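Local coordinates for protein ORF 37 (Human herpesvirus 8 type M, PDB 3FHD) that processes branched viral DNA as a magnesium-binding nuclease of the PD-(D/E)XK superfamily, with endonuclease and exonuclease activity on double- and single-stranded DNA, at residues A[395-407]-A[464-476]. Sequence-based numbering, arbitrary orientation.
With SO4 (sulfate ion), chain B.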
loop_
_atom_site.group_PDB
_atom_site.type_symbol
_atom_site.label_atom_id
_atom_site.label_comp_id
_atom_site.label_asym_id
_atom_site.label_seq_id
_atom_site.Cartn_x
_atom_site.Cartn_y
_atom_site.Cartn_z
ATOM N N TYR A 395 -3.329 -5.940 -8.643
ATOM C CA TYR A 395 -2.988 -6.293 -7.252
ATOM C C TYR A 395 -1.649 -7.027 -7.145
ATOM O O TYR A 395 -0.973 -6.923 -6.120
ATOM C CB TYR A 395 -4.069 -7.101 -6.531
ATOM C CG TYR A 395 -5.403 -6.388 -6.407
ATOM C CD1 TYR A 395 -5.507 -5.010 -6.624
ATOM C CD2 TYR A 395 -6.543 -7.074 -6.041
ATOM C CE1 TYR A 395 -6.710 -4.351 -6.537
ATOM C CE2 TYR A 395 -7.795 -6.391 -5.936
ATOM C CZ TYR A 395 -7.839 -5.039 -6.180
ATOM O OH TYR A 395 -9.026 -4.337 -6.091
ATOM N N PHE A 396 -1.284 -7.753 -8.189
ATOM C CA PHE A 396 0.025 -8.369 -8.257
ATOM C C PHE A 396 1.146 -7.323 -8.237
ATOM O O PHE A 396 2.092 -7.437 -7.450
ATOM C CB PHE A 396 0.172 -9.320 -9.463
ATOM C CG PHE A 396 1.540 -9.914 -9.562
ATOM C CD1 PHE A 396 1.883 -11.049 -8.787
ATOM C CD2 PHE A 396 2.510 -9.351 -10.397
ATOM C CE1 PHE A 396 3.173 -11.596 -8.860
ATOM C CE2 PHE A 396 3.806 -9.924 -10.476
ATOM C CZ PHE A 396 4.124 -11.024 -9.704
ATOM N N TYR A 397 0.993 -6.293 -9.063
ATOM C CA TYR A 397 1.903 -5.156 -9.158
ATOM C C TYR A 397 1.936 -4.336 -7.843
ATOM O O TYR A 397 2.965 -3.819 -7.467
ATOM C CB TYR A 397 1.406 -4.227 -10.277
ATOM C CG TYR A 397 1.794 -4.728 -11.634
ATOM C CD1 TYR A 397 2.859 -4.149 -12.329
ATOM C CD2 TYR A 397 1.138 -5.825 -12.210
ATOM C CE1 TYR A 397 3.245 -4.627 -13.602
ATOM C CE2 TYR A 397 1.533 -6.330 -13.470
ATOM C CZ TYR A 397 2.592 -5.718 -14.153
ATOM O OH TYR A 397 2.994 -6.180 -15.402
ATOM N N GLN A 398 0.782 -4.166 -7.217
ATOM C CA GLN A 398 0.713 -3.486 -5.907
ATOM C C GLN A 398 1.574 -4.154 -4.831
ATOM O O GLN A 398 2.351 -3.478 -4.165
ATOM C CB GLN A 398 -0.757 -3.370 -5.439
ATOM C CG GLN A 398 -0.889 -2.779 -4.031
ATOM C CD GLN A 398 -2.298 -2.300 -3.729
ATOM O OE1 GLN A 398 -3.286 -2.913 -4.172
ATOM N NE2 GLN A 398 -2.400 -1.185 -2.999
ATOM N N VAL A 399 1.453 -5.473 -4.679
ATOM C CA VAL A 399 2.219 -6.194 -3.664
ATOM C C VAL A 399 3.699 -6.243 -4.081
ATOM O O VAL A 399 4.591 -6.268 -3.227
ATOM C CB VAL A 399 1.630 -7.615 -3.400
ATOM C CG1 VAL A 399 2.407 -8.319 -2.280
ATOM C CG2 VAL A 399 0.149 -7.520 -3.015
ATOM N N LEU A 400 3.946 -6.289 -5.396
ATOM C CA LEU A 400 5.309 -6.276 -5.943
ATOM C C LEU A 400 6.020 -5.024 -5.430
ATOM O O LEU A 400 7.145 -5.124 -4.915
ATOM C CB LEU A 400 5.293 -6.291 -7.491
ATOM C CG LEU A 400 6.659 -6.549 -8.149
ATOM C CD1 LEU A 400 6.510 -7.251 -9.512
ATOM C CD2 LEU A 400 7.497 -5.304 -8.251
ATOM N N LEU A 401 5.404 -3.856 -5.610
ATOM C CA LEU A 401 6.041 -2.634 -5.067
ATOM C C LEU A 401 6.193 -2.611 -3.530
ATOM O O LEU A 401 7.209 -2.138 -3.022
ATOM C CB LEU A 401 5.359 -1.349 -5.555
ATOM C CG LEU A 401 6.102 -0.037 -5.220
ATOM C CD1 LEU A 401 7.513 0.033 -5.929
ATOM C CD2 LEU A 401 5.244 1.218 -5.592
ATOM N N GLN A 402 5.182 -3.091 -2.790
ATOM C CA GLN A 402 5.293 -3.189 -1.350
ATOM C C GLN A 402 6.454 -4.111 -0.975
ATOM O O GLN A 402 7.187 -3.802 -0.024
ATOM C CB GLN A 402 3.998 -3.696 -0.683
ATOM C CG GLN A 402 2.792 -2.849 -0.958
ATOM C CD GLN A 402 1.500 -3.424 -0.388
ATOM O OE1 GLN A 402 1.503 -4.425 0.320
ATOM N NE2 GLN A 402 0.405 -2.776 -0.706
ATOM N N SER A 403 6.659 -5.212 -1.694
ATOM C CA SER A 403 7.815 -6.052 -1.408
ATOM C C SER A 403 9.162 -5.313 -1.602
ATOM O O SER A 403 10.080 -5.471 -0.804
ATOM C CB SER A 403 7.829 -7.402 -2.215
ATOM O OG SER A 403 8.130 -7.202 -3.596
ATOM N N SER A 404 9.271 -4.515 -2.660
ATOM C CA SER A 404 10.500 -3.780 -2.972
ATOM C C SER A 404 10.823 -2.748 -1.875
ATOM O O SER A 404 12.001 -2.628 -1.459
ATOM C CB SER A 404 10.334 -3.057 -4.320
ATOM O OG SER A 404 10.256 -4.038 -5.347
ATOM N N ILE A 405 9.790 -2.046 -1.396
ATOM C CA ILE A 405 9.969 -1.048 -0.338
ATOM C C ILE A 405 10.291 -1.709 1.001
ATOM O O ILE A 405 11.223 -1.282 1.686
ATOM C CB ILE A 405 8.807 -0.051 -0.192
ATOM C CG1 ILE A 405 8.660 0.829 -1.463
ATOM C CG2 ILE A 405 8.929 0.770 1.152
ATOM C CD1 ILE A 405 9.903 1.621 -1.805
ATOM N N VAL A 406 9.545 -2.748 1.368
ATOM C CA VAL A 406 9.869 -3.523 2.596
ATOM C C VAL A 406 11.320 -4.040 2.604
ATOM O O VAL A 406 12.039 -3.975 3.613
ATOM C CB VAL A 406 8.876 -4.707 2.810
ATOM C CG1 VAL A 406 9.384 -5.616 3.921
ATOM C CG2 VAL A 406 7.517 -4.198 3.213
ATOM N N GLU A 407 11.748 -4.626 1.481
ATOM C CA GLU A 407 13.100 -5.179 1.381
ATOM C C GLU A 407 14.223 -4.138 1.366
ATOM O O GLU A 407 15.306 -4.383 1.911
ATOM C CB GLU A 407 13.181 -6.160 0.211
ATOM C CG GLU A 407 12.428 -7.461 0.550
ATOM C CD GLU A 407 11.966 -8.248 -0.666
ATOM O OE1 GLU A 407 12.529 -8.022 -1.778
ATOM O OE2 GLU A 407 11.032 -9.089 -0.500
ATOM N N VAL A 464 1.971 -14.560 -2.688
ATOM C CA VAL A 464 2.461 -13.880 -3.889
ATOM C C VAL A 464 4.005 -13.921 -3.853
ATOM O O VAL A 464 4.606 -13.516 -2.877
ATOM C CB VAL A 464 2.010 -12.375 -3.984
ATOM C CG1 VAL A 464 2.309 -11.830 -5.404
ATOM C CG2 VAL A 464 0.495 -12.190 -3.684
ATOM N N TYR A 465 4.613 -14.441 -4.918
ATOM C CA TYR A 465 6.076 -14.514 -5.060
ATOM C C TYR A 465 6.544 -13.628 -6.216
ATOM O O TYR A 465 5.808 -13.468 -7.191
ATOM C CB TYR A 465 6.526 -15.966 -5.264
ATOM C CG TYR A 465 6.050 -16.922 -4.174
ATOM C CD1 TYR A 465 6.784 -17.105 -3.004
ATOM C CD2 TYR A 465 4.859 -17.631 -4.317
ATOM C CE1 TYR A 465 6.334 -17.992 -2.000
ATOM C CE2 TYR A 465 4.397 -18.493 -3.327
ATOM C CZ TYR A 465 5.141 -18.674 -2.172
ATOM O OH TYR A 465 4.688 -19.555 -1.196
ATOM N N PHE A 466 7.758 -13.060 -6.101
ATOM C CA PHE A 466 8.292 -12.093 -7.088
ATOM C C PHE A 466 9.704 -12.456 -7.582
ATOM O O PHE A 466 10.701 -12.232 -6.861
ATOM C CB PHE A 466 8.287 -10.649 -6.548
ATOM C CG PHE A 466 6.962 -10.210 -6.005
ATOM C CD1 PHE A 466 5.927 -9.872 -6.866
ATOM C CD2 PHE A 466 6.749 -10.163 -4.624
ATOM C CE1 PHE A 466 4.683 -9.501 -6.342
ATOM C CE2 PHE A 466 5.530 -9.785 -4.099
ATOM C CZ PHE A 466 4.489 -9.476 -4.957
ATOM N N PRO A 467 9.804 -12.989 -8.822
ATOM C CA PRO A 467 11.124 -13.284 -9.400
ATOM C C PRO A 467 11.950 -11.995 -9.474
ATOM O O PRO A 467 11.389 -10.920 -9.698
ATOM C CB PRO A 467 10.799 -13.815 -10.805
ATOM C CG PRO A 467 9.333 -14.161 -10.783
ATOM C CD PRO A 467 8.705 -13.251 -9.772
ATOM N N ARG A 468 13.262 -12.097 -9.272
ATOM C CA ARG A 468 14.107 -10.904 -9.137
ATOM C C ARG A 468 14.228 -10.099 -10.412
ATOM O O ARG A 468 14.197 -8.865 -10.374
ATOM C CB ARG A 468 15.510 -11.280 -8.656
ATOM C CG ARG A 468 15.596 -11.413 -7.161
ATOM C CD ARG A 468 17.010 -11.835 -6.772
ATOM N NE ARG A 468 16.996 -12.793 -5.667
ATOM C CZ ARG A 468 17.869 -13.789 -5.524
ATOM N NH1 ARG A 468 18.839 -13.979 -6.422
ATOM N NH2 ARG A 468 17.759 -14.609 -4.483
ATOM N N GLY A 469 14.426 -10.807 -11.516
ATOM C CA GLY A 469 14.582 -10.183 -12.817
ATOM C C GLY A 469 13.305 -9.453 -13.192
ATOM O O GLY A 469 13.351 -8.371 -13.787
ATOM N N ALA A 470 12.162 -10.042 -12.830
ATOM C CA ALA A 470 10.867 -9.459 -13.135
ATOM C C ALA A 470 10.702 -8.143 -12.369
ATOM O O ALA A 470 10.349 -7.135 -12.958
ATOM C CB ALA A 470 9.733 -10.423 -12.800
ATOM N N LYS A 471 10.982 -8.142 -11.068
ATOM C CA LYS A 471 10.927 -6.901 -10.280
ATOM C C LYS A 471 11.848 -5.826 -10.818
ATOM O O LYS A 471 11.459 -4.665 -10.928
ATOM C CB LYS A 471 11.337 -7.150 -8.840
ATOM C CG LYS A 471 10.227 -7.585 -7.958
ATOM C CD LYS A 471 10.796 -8.158 -6.697
ATOM C CE LYS A 471 10.784 -7.200 -5.563
ATOM N NZ LYS A 471 11.008 -7.911 -4.277
ATOM N N HIS A 472 13.088 -6.216 -11.125
ATOM C CA HIS A 472 14.060 -5.265 -11.669
ATOM C C HIS A 472 13.537 -4.568 -12.948
ATOM O O HIS A 472 13.646 -3.354 -13.077
ATOM C CB HIS A 472 15.419 -5.944 -11.890
ATOM C CG HIS A 472 16.452 -5.050 -12.511
ATOM N ND1 HIS A 472 16.656 -4.978 -13.877
ATOM C CD2 HIS A 472 17.352 -4.201 -11.954
ATOM C CE1 HIS A 472 17.629 -4.121 -14.131
ATOM N NE2 HIS A 472 18.063 -3.630 -12.983
ATOM N N ARG A 473 12.953 -5.334 -13.869
ATOM C CA ARG A 473 12.489 -4.758 -15.147
ATOM C C ARG A 473 11.312 -3.777 -14.943
ATOM O O ARG A 473 11.292 -2.686 -15.506
ATOM C CB ARG A 473 12.093 -5.850 -16.142
ATOM C CG ARG A 473 11.962 -5.254 -17.554
ATOM C CD ARG A 473 11.217 -6.124 -18.522
ATOM N NE ARG A 473 12.003 -7.268 -18.963
ATOM C CZ ARG A 473 11.515 -8.219 -19.754
ATOM N NH1 ARG A 473 10.254 -8.127 -20.190
ATOM N NH2 ARG A 473 12.279 -9.249 -20.110
ATOM N N LEU A 474 10.355 -4.188 -14.129
ATOM C CA LEU A 474 9.135 -3.386 -13.888
ATOM C C LEU A 474 9.469 -2.082 -13.157
ATOM O O LEU A 474 8.954 -0.995 -13.516
ATOM C CB LEU A 474 8.081 -4.225 -13.138
ATOM C CG LEU A 474 7.574 -5.453 -13.892
ATOM C CD1 LEU A 474 6.628 -6.287 -13.000
ATOM C CD2 LEU A 474 6.831 -5.062 -15.202
ATOM N N LEU A 475 10.351 -2.153 -12.152
ATOM C CA LEU A 475 10.753 -0.921 -11.407
ATOM C C LEU A 475 11.513 0.024 -12.350
ATOM O O LEU A 475 11.301 1.240 -12.310
ATOM C CB LEU A 475 11.628 -1.245 -10.183
ATOM C CG LEU A 475 10.992 -1.972 -8.990
ATOM C CD1 LEU A 475 12.106 -2.564 -8.038
ATOM C CD2 LEU A 475 10.025 -1.038 -8.236
ATOM N N HIS A 476 12.360 -0.523 -13.226
ATOM C CA HIS A 476 13.052 0.310 -14.217
ATOM C C HIS A 476 12.062 1.058 -15.170
ATOM O O HIS A 476 12.232 2.239 -15.450
ATOM C CB HIS A 476 14.061 -0.520 -15.032
ATOM C CG HIS A 476 14.661 0.235 -16.172
ATOM N ND1 HIS A 476 15.694 1.131 -16.000
ATOM C CD2 HIS A 476 14.344 0.267 -17.487
ATOM C CE1 HIS A 476 16.016 1.653 -17.172
ATOM N NE2 HIS A 476 15.214 1.142 -18.091
HETATM S S SO4 B . -0.573 2.630 -1.327
HETATM O O1 SO4 B . -0.784 3.355 -2.571
HETATM O O2 SO4 B . -1.541 1.531 -1.248
HETATM O O3 SO4 B . 0.779 2.113 -1.389
HETATM O O4 SO4 B . -0.625 3.543 -0.216
HETATM O O HOH W 1 10.505 -10.764 -2.839
HETATM O O HOH W 2 13.254 -6.524 -3.588
#
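Phe466 lays one face of its ring over Leu400 CA of the helix 395-407, an instructive case of an aromatic residue using backbone as its packing surface. With CG anti to its carbonyl carbon (chi1 -52°), the ring receives a CH-pi contact from Leu400 CA, 3.6 Å from the Phe466 centroid. Val399 CG1 meets the rim in the ring plane. Phe466 CE1 in turn lies over one face of the Phe396 ring, the two planes turned obliquely at 48°, while Phe396 CD1 also touches Val464 CG1 at 3.5 Å.

Farther along the helix 468-476 the apolar contacts are made by leucines. Leu474 CD1 packs on Leu400 CD1 (3.6 Å) and against the Tyr397 ring, and Leu475 CD2 meets Leu401 CD1.

The polar contacts centre on Lys471, a knob among Leu400, Ser403, Ser404 and Glu407. Its CG rests on Leu400 CD2, and a bend at chi3 (99°) carries the ammonium group on along the neighbouring helix. There Lys471 NZ donates to Ser403 OG (3.0 Å) and forms a salt bridge with Glu407 OE1 (2.9 Å), whose hydrogen-bond geometry is weak; one water bridges these two atoms, and a second joins Glu407 OE2 to the ammonium through a weak bond. Ser403 OG also donates to Leu400 O (2.7 Å), so two bonds hold the hydroxyl and link the lysine to the helix backbone. Glu407 OE2 has a further partner in Tyr424 OH.

The two helical segments run nearly perpendicular, their axes 11.0 Å apart. In this PD-(D/E)XK nuclease fold, helix 394-412 lies against the central sheet, Val399 on strand 423-432, beside the metal site, where Gln402 NE2 hydrogen-bonds the magnesium ligand Glu266 through OE1. Segment 464-476 carries the chain from strand 455-464 into helix 468-489; helices 170-175 and 348-355 pack around the junction.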